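Local atomic coordinates of sortase family protein (Clostridium perfringens, PDB entry 4D70), a protein that probably acts as a class D sortase, a cysteine transpeptidase that cleaves a sorting signal in surface proteins and joins them to another molecule. Residues I55-G60 / G78-V83; L63-K68 / E128-T133. All coordinates share one frame; numbering follows the deposited sequence. Where two conformers were deposited one is given.

Interaction 1: residues I55-G60 / G78-V83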
loop_
_atom_site.group_PDB
_atom_site.type_symbol
_atom_site.label_atom_id
_atom_site.label_comp_id
_atom_site.label_asym_id
_atom_site.label_seq_id
_atom_site.Cartn_x
_atom_site.Cartn_y
_atom_site.Cartn_z
ATOM N N ILE A 55 -13.829 2.766 8.906
ATOM C CA ILE A 55 -12.818 3.330 8.001
ATOM C C ILE A 55 -13.481 3.957 6.789
ATOM O O ILE A 55 -14.352 3.363 6.203
ATOM C CB ILE A 55 -11.882 2.266 7.378
ATOM C CG1 ILE A 55 -10.999 1.572 8.412
ATOM C CG2 ILE A 55 -10.974 2.953 6.378
ATOM C CD1 ILE A 55 -10.459 0.221 7.951
ATOM N N LYS A 56 -13.041 5.144 6.393
ATOM C CA LYS A 56 -13.522 5.787 5.167
ATOM C C LYS A 56 -12.393 6.107 4.159
ATOM O O LYS A 56 -11.226 6.283 4.542
ATOM C CB LYS A 56 -14.243 7.080 5.564
ATOM C CG LYS A 56 -15.719 6.852 5.812
ATOM C CD LYS A 56 -16.183 7.565 7.067
ATOM C CE LYS A 56 -17.701 7.484 7.159
ATOM N NZ LYS A 56 -18.295 8.609 7.921
ATOM N N ASN A 57 -12.766 6.242 2.892
ATOM C CA ASN A 57 -11.812 6.552 1.869
ATOM C C ASN A 57 -11.031 7.768 2.298
ATOM O O ASN A 57 -11.622 8.755 2.719
ATOM C CB ASN A 57 -12.474 6.822 0.521
ATOM C CG ASN A 57 -12.784 5.575 -0.276
ATOM O OD1 ASN A 57 -12.729 4.445 0.205
ATOM N ND2 ASN A 57 -13.071 5.786 -1.549
ATOM N N GLY A 58 -9.707 7.697 2.232
ATOM C CA GLY A 58 -8.844 8.795 2.637
ATOM C C GLY A 58 -8.313 8.698 4.047
ATOM O O GLY A 58 -7.343 9.348 4.354
ATOM N N ASP A 59 -8.922 7.877 4.902
ATOM C CA ASP A 59 -8.335 7.591 6.212
ATOM C C ASP A 59 -7.033 6.744 6.112
ATOM O O ASP A 59 -6.987 5.774 5.343
ATOM C CB ASP A 59 -9.279 6.751 7.065
ATOM C CG ASP A 59 -10.545 7.502 7.511
ATOM O OD1 ASP A 59 -10.700 8.706 7.240
ATOM O OD2 ASP A 59 -11.388 6.832 8.119
ATOM N N GLY A 60 -6.036 7.066 6.944
ATOM C CA GLY A 60 -4.855 6.249 7.132
ATOM C C GLY A 60 -5.206 4.882 7.644
ATOM O O GLY A 60 -6.046 4.756 8.543
ATOM N N GLY A 78 -8.776 3.459 -0.052
ATOM C CA GLY A 78 -9.329 3.837 -1.322
ATOM C C GLY A 78 -8.335 4.008 -2.426
ATOM O O GLY A 78 -7.142 4.255 -2.186
ATOM N N SER A 79 -8.825 3.875 -3.648
ATOM C CA SER A 79 -7.971 4.071 -4.804
ATOM C C SER A 79 -8.667 4.965 -5.828
ATOM O O SER A 79 -8.387 4.850 -7.003
ATOM C CB SER A 79 -7.607 2.737 -5.432
ATOM O OG SER A 79 -8.771 2.116 -5.931
ATOM N N THR A 80 -9.538 5.873 -5.376
ATOM C CA THR A 80 -10.155 6.850 -6.273
ATOM C C THR A 80 -9.140 7.919 -6.608
ATOM O O THR A 80 -8.114 8.053 -5.942
ATOM C CB THR A 80 -11.333 7.556 -5.617
ATOM O OG1 THR A 80 -10.880 8.208 -4.426
ATOM C CG2 THR A 80 -12.418 6.572 -5.282
ATOM N N LEU A 81 -9.455 8.719 -7.615
ATOM C CA LEU A 81 -8.567 9.806 -8.025
ATOM C C LEU A 81 -8.338 10.790 -6.913
ATOM O O LEU A 81 -7.225 11.315 -6.736
ATOM C CB LEU A 81 -9.133 10.540 -9.225
ATOM C CG LEU A 81 -8.612 9.960 -10.538
ATOM C CD1 LEU A 81 -9.259 8.632 -10.843
ATOM C CD2 LEU A 81 -8.904 10.960 -11.640
ATOM N N ASP A 82 -9.390 11.038 -6.155
ATOM C CA ASP A 82 -9.297 11.943 -5.044
ATOM C C ASP A 82 -8.329 11.483 -3.987
ATOM O O ASP A 82 -7.627 12.295 -3.404
ATOM C CB ASP A 82 -10.666 12.141 -4.392
ATOM C CG ASP A 82 -11.540 13.097 -5.147
ATOM O OD1 ASP A 82 -11.258 13.437 -6.339
ATOM O OD2 ASP A 82 -12.529 13.508 -4.500
ATOM N N VAL A 83 -8.334 10.192 -3.678
ATOM C CA VAL A 83 -7.418 9.669 -2.664
ATOM C C VAL A 83 -6.004 9.738 -3.192
ATOM O O VAL A 83 -5.109 10.301 -2.558
ATOM C CB VAL A 83 -7.774 8.215 -2.261
ATOM C CG1 VAL A 83 -6.661 7.627 -1.403
ATOM C CG2 VAL A 83 -9.120 8.189 -1.505
#
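Asn57 and Gly58, the two central residues of a type II beta turn running from Lys56 to Asp59, rest against Gly78, Thr80 and Val83, where the chain leaves strand 71-77 and starts helix 81-86. The contact is a small example of a tight turn packed on a helix N-terminus.

Between the two segments the interactions are van der Waals. The amide of Asn57 touches the other segment with both of its ends: OD1 lies 3.8 Å from Gly78 CA, while ND2 reaches Thr80 CG2 at 3.9 Å, the two side chains crossing at a slant. Its CG is placed beside the backbone N and anti to the carbonyl carbon (chi1 -84°), which carries the amide over Gly78. The amide lies close to Gly78 CA, with no side chain between them, and Gly78 has a positive phi of 102°, which suits glycine. On the helix side, one methyl of Val83, CG2, faces the turn and approaches Asn57 CB at 4.2 Å.

The hydrogen bonds serve to shape each partner separately. Asp59 N binds Lys56 O at 2.8 Å and closes the turn, whose third position is filled by Gly58 with a positive phi of 96°. A second bond, from Lys56 N to Asp59 OD2 at 2.9 Å, is nearly straight but comes from above the carboxylate plane. Thr80 is the N-cap of the helix, its OG1 accepting a weak bond from Val83 N at 3.3 Å.

Backbone hydrogen bonds that Gly58 and Asp59 share with Glu77 tie the turn to the end of strand 71-77, and Val83 also packs on Ala76. Where turn and helix come together, Val83 CG2 sits 3.8 Å from the backbone N of Gly58.

Interaction 2: residues L63-K68 / E128-T133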
loop_
_atom_site.group_PDB
_atom_site.type_symbol
_atom_site.label_atom_id
_atom_site.label_comp_id
_atom_site.label_asym_id
_atom_site.label_seq_id
_atom_site.Cartn_x
_atom_site.Cartn_y
_atom_site.Cartn_z
ATOM N N LEU A 63 1.083 2.298 8.122
ATOM C CA LEU A 63 2.293 2.890 7.711
ATOM C C LEU A 63 3.014 1.920 6.774
ATOM O O LEU A 63 2.893 0.700 6.878
ATOM C CB LEU A 63 3.217 3.090 8.926
ATOM C CG LEU A 63 2.705 4.005 10.077
ATOM C CD1 LEU A 63 3.791 4.059 11.150
ATOM C CD2 LEU A 63 2.351 5.419 9.612
ATOM N N ILE A 64 3.743 2.483 5.872
ATOM C CA ILE A 64 4.625 1.739 4.993
ATOM C C ILE A 64 6.039 2.278 5.110
ATOM O O ILE A 64 6.297 3.484 4.997
ATOM C CB ILE A 64 4.122 1.777 3.534
ATOM C CG1 ILE A 64 5.056 0.961 2.607
ATOM C CG2 ILE A 64 4.005 3.224 2.999
ATOM C CD1 ILE A 64 4.404 0.571 1.284
ATOM N N ASP A 65 6.983 1.371 5.315
ATOM C CA ASP A 65 8.411 1.683 5.299
ATOM C C ASP A 65 9.136 0.743 4.373
ATOM O O ASP A 65 8.990 -0.468 4.479
ATOM C CB ASP A 65 8.978 1.512 6.715
ATOM C CG ASP A 65 8.385 2.501 7.682
ATOM O OD1 ASP A 65 8.863 3.657 7.658
ATOM O OD2 ASP A 65 7.386 2.166 8.361
ATOM N N ILE A 66 9.850 1.310 3.410
ATOM C CA ILE A 66 10.728 0.574 2.521
ATOM C C ILE A 66 12.136 1.164 2.570
ATOM O O ILE A 66 12.451 2.161 1.905
ATOM C CB ILE A 66 10.241 0.621 1.078
ATOM C CG1 ILE A 66 8.717 0.302 1.036
ATOM C CG2 ILE A 66 11.028 -0.329 0.282
ATOM C CD1 ILE A 66 8.145 0.403 -0.342
ATOM N N GLU A 67 12.968 0.534 3.372
ATOM C CA GLU A 67 14.283 1.074 3.698
ATOM C C GLU A 67 15.092 1.284 2.433
ATOM O O GLU A 67 15.760 2.286 2.315
ATOM C CB GLU A 67 15.044 0.154 4.676
ATOM C CG GLU A 67 14.361 -0.048 6.036
ATOM C CD GLU A 67 14.002 1.256 6.741
ATOM O OE1 GLU A 67 14.866 2.186 6.682
ATOM O OE2 GLU A 67 12.866 1.343 7.335
ATOM N N LYS A 68 15.004 0.368 1.476
ATOM C CA LYS A 68 15.895 0.398 0.302
ATOM C C LYS A 68 15.746 1.652 -0.531
ATOM O O LYS A 68 16.723 2.109 -1.133
ATOM C CB LYS A 68 15.660 -0.821 -0.526
ATOM C CG LYS A 68 16.482 -0.965 -1.784
ATOM C CD LYS A 68 17.636 -1.882 -1.543
ATOM C CE LYS A 68 18.316 -2.275 -2.848
ATOM N NZ LYS A 68 17.576 -3.158 -3.764
ATOM N N GLU A 128 12.708 -5.916 1.469
ATOM C CA GLU A 128 11.612 -5.947 2.431
ATOM C C GLU A 128 10.712 -4.694 2.379
ATOM O O GLU A 128 11.202 -3.576 2.166
ATOM C CB GLU A 128 12.198 -6.048 3.853
ATOM C CG GLU A 128 11.415 -6.905 4.821
ATOM C CD GLU A 128 12.235 -7.259 6.079
ATOM O OE1 GLU A 128 13.139 -8.109 6.035
ATOM O OE2 GLU A 128 12.017 -6.647 7.112
ATOM N N ILE A 129 9.412 -4.922 2.629
ATOM C CA ILE A 129 8.411 -3.905 2.764
ATOM C C ILE A 129 7.737 -4.132 4.116
ATOM O O ILE A 129 7.116 -5.166 4.363
ATOM C CB ILE A 129 7.322 -3.945 1.660
ATOM C CG1 ILE A 129 7.947 -3.710 0.240
ATOM C CG2 ILE A 129 6.250 -2.911 1.893
ATOM C CD1 ILE A 129 7.033 -4.231 -0.847
ATOM N N LYS A 130 7.838 -3.144 4.962
ATOM C CA LYS A 130 7.247 -3.198 6.298
ATOM C C LYS A 130 5.934 -2.418 6.370
ATOM O O LYS A 130 5.869 -1.267 6.024
ATOM C CB LYS A 130 8.254 -2.658 7.330
ATOM C CG LYS A 130 7.750 -2.671 8.789
ATOM C CD LYS A 130 8.592 -1.754 9.672
ATOM C CE LYS A 130 9.976 -2.276 9.919
ATOM N NZ LYS A 130 10.732 -1.186 10.599
ATOM N N ILE A 131 4.896 -3.080 6.843
ATOM C CA ILE A 131 3.557 -2.533 6.911
ATOM C C ILE A 131 3.111 -2.618 8.363
ATOM O O ILE A 131 3.056 -3.701 8.946
ATOM C CB ILE A 131 2.551 -3.264 6.044
ATOM C CG1 ILE A 131 3.046 -3.321 4.587
ATOM C CG2 ILE A 131 1.178 -2.571 6.128
ATOM C CD1 ILE A 131 3.089 -1.992 3.837
ATOM N N THR A 132 2.824 -1.444 8.934
ATOM C CA THR A 132 2.454 -1.329 10.378
ATOM C C THR A 132 1.050 -0.864 10.511
ATOM O O THR A 132 0.697 0.245 10.048
ATOM C CB THR A 132 3.386 -0.313 11.037
ATOM O OG1 THR A 132 4.716 -0.744 10.793
ATOM C CG2 THR A 132 3.153 -0.242 12.512
ATOM N N THR A 133 0.200 -1.722 11.075
ATOM C CA THR A 133 -1.152 -1.322 11.344
ATOM C C THR A 133 -1.212 -0.800 12.809
ATOM O O THR A 133 -0.203 -0.737 13.488
ATOM C CB THR A 133 -2.140 -2.499 11.251
ATOM O OG1 THR A 133 -1.793 -3.489 12.222
ATOM C CG2 THR A 133 -2.072 -3.145 9.854
HETATM O O HOH W 1 5.633 0.306 8.570
HETATM O O HOH W 2 11.976 -1.934 4.593
HETATM O O HOH W 3 13.727 -2.357 1.591
#
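Leu63 and Thr132 form an antiparallel hydrogen-bonded pair, as do Asp65 and Lys130, with the non-hydrogen-bonded pair Ile64 and Ile131 between them. Each hydrogen-bonded pair is joined in both directions; Leu63 N to Thr132 O, at 2.8 Å, lies in the carbonyl plane, whereas Thr132 N is tilted 26° from the plane of the Leu63 carbonyl. In the middle pair, Ile64 CA makes a CH...O contact with Lys130 O.

Ile64 shows how one strand fills the buried face. Its CB lies 3.9 Å from Ile131 CD1. With CG1 anti to the backbone N (chi1 -179°), the chain runs out alongside both neighbours: CG1 meets Ile131 CD1 at 3.8 Å and, a little farther off, Ile129 CG2. At the tip, CD1 touches the same two methyls, that of Ile129 at 4.0 Å. All three isoleucines point the same way, and Ile66 continues the row, its CG1 against Ile129 CG2.

On the face of Leu63, Asp65, Lys130 and Thr132, water 1 links Asp65 OD2 with Thr132 OG1, 2.6 Å from each. The other carboxylate oxygen, OD1, is hydrogen-bonded to His72. Where the strands part, waters 2 and 3 connect Glu128 O to the backbone N atoms of Glu67 and Lys68.

The pair belongs to the curled sheet of the sortase beta-barrel: strand 60-66 has strand 71-77 on its other edge, strand 128-132 has strand 137-148, and Ile129 and Ile131 reach across the interior to Met165 of strand 163-171.

Strand 60-66 connects the two contacts: its first residue ends the turn segment of interaction 1, and its later residues pair with strand 128-132 in interaction 2. Along the chain the segments alternate, 55-60, 63-68, 78-83 and 128-133, so the course from one half of interaction 1 to the other runs through strands 60-66 and 71-77, an antiparallel pair. The contact centres are about 19 Å apart, on opposite sides of the chain's centre. Interaction 1 thus packs the approach to the first strand against the connection that follows the second, while interaction 2 joins that first strand to a distant part of the sequence within the sortase barrel.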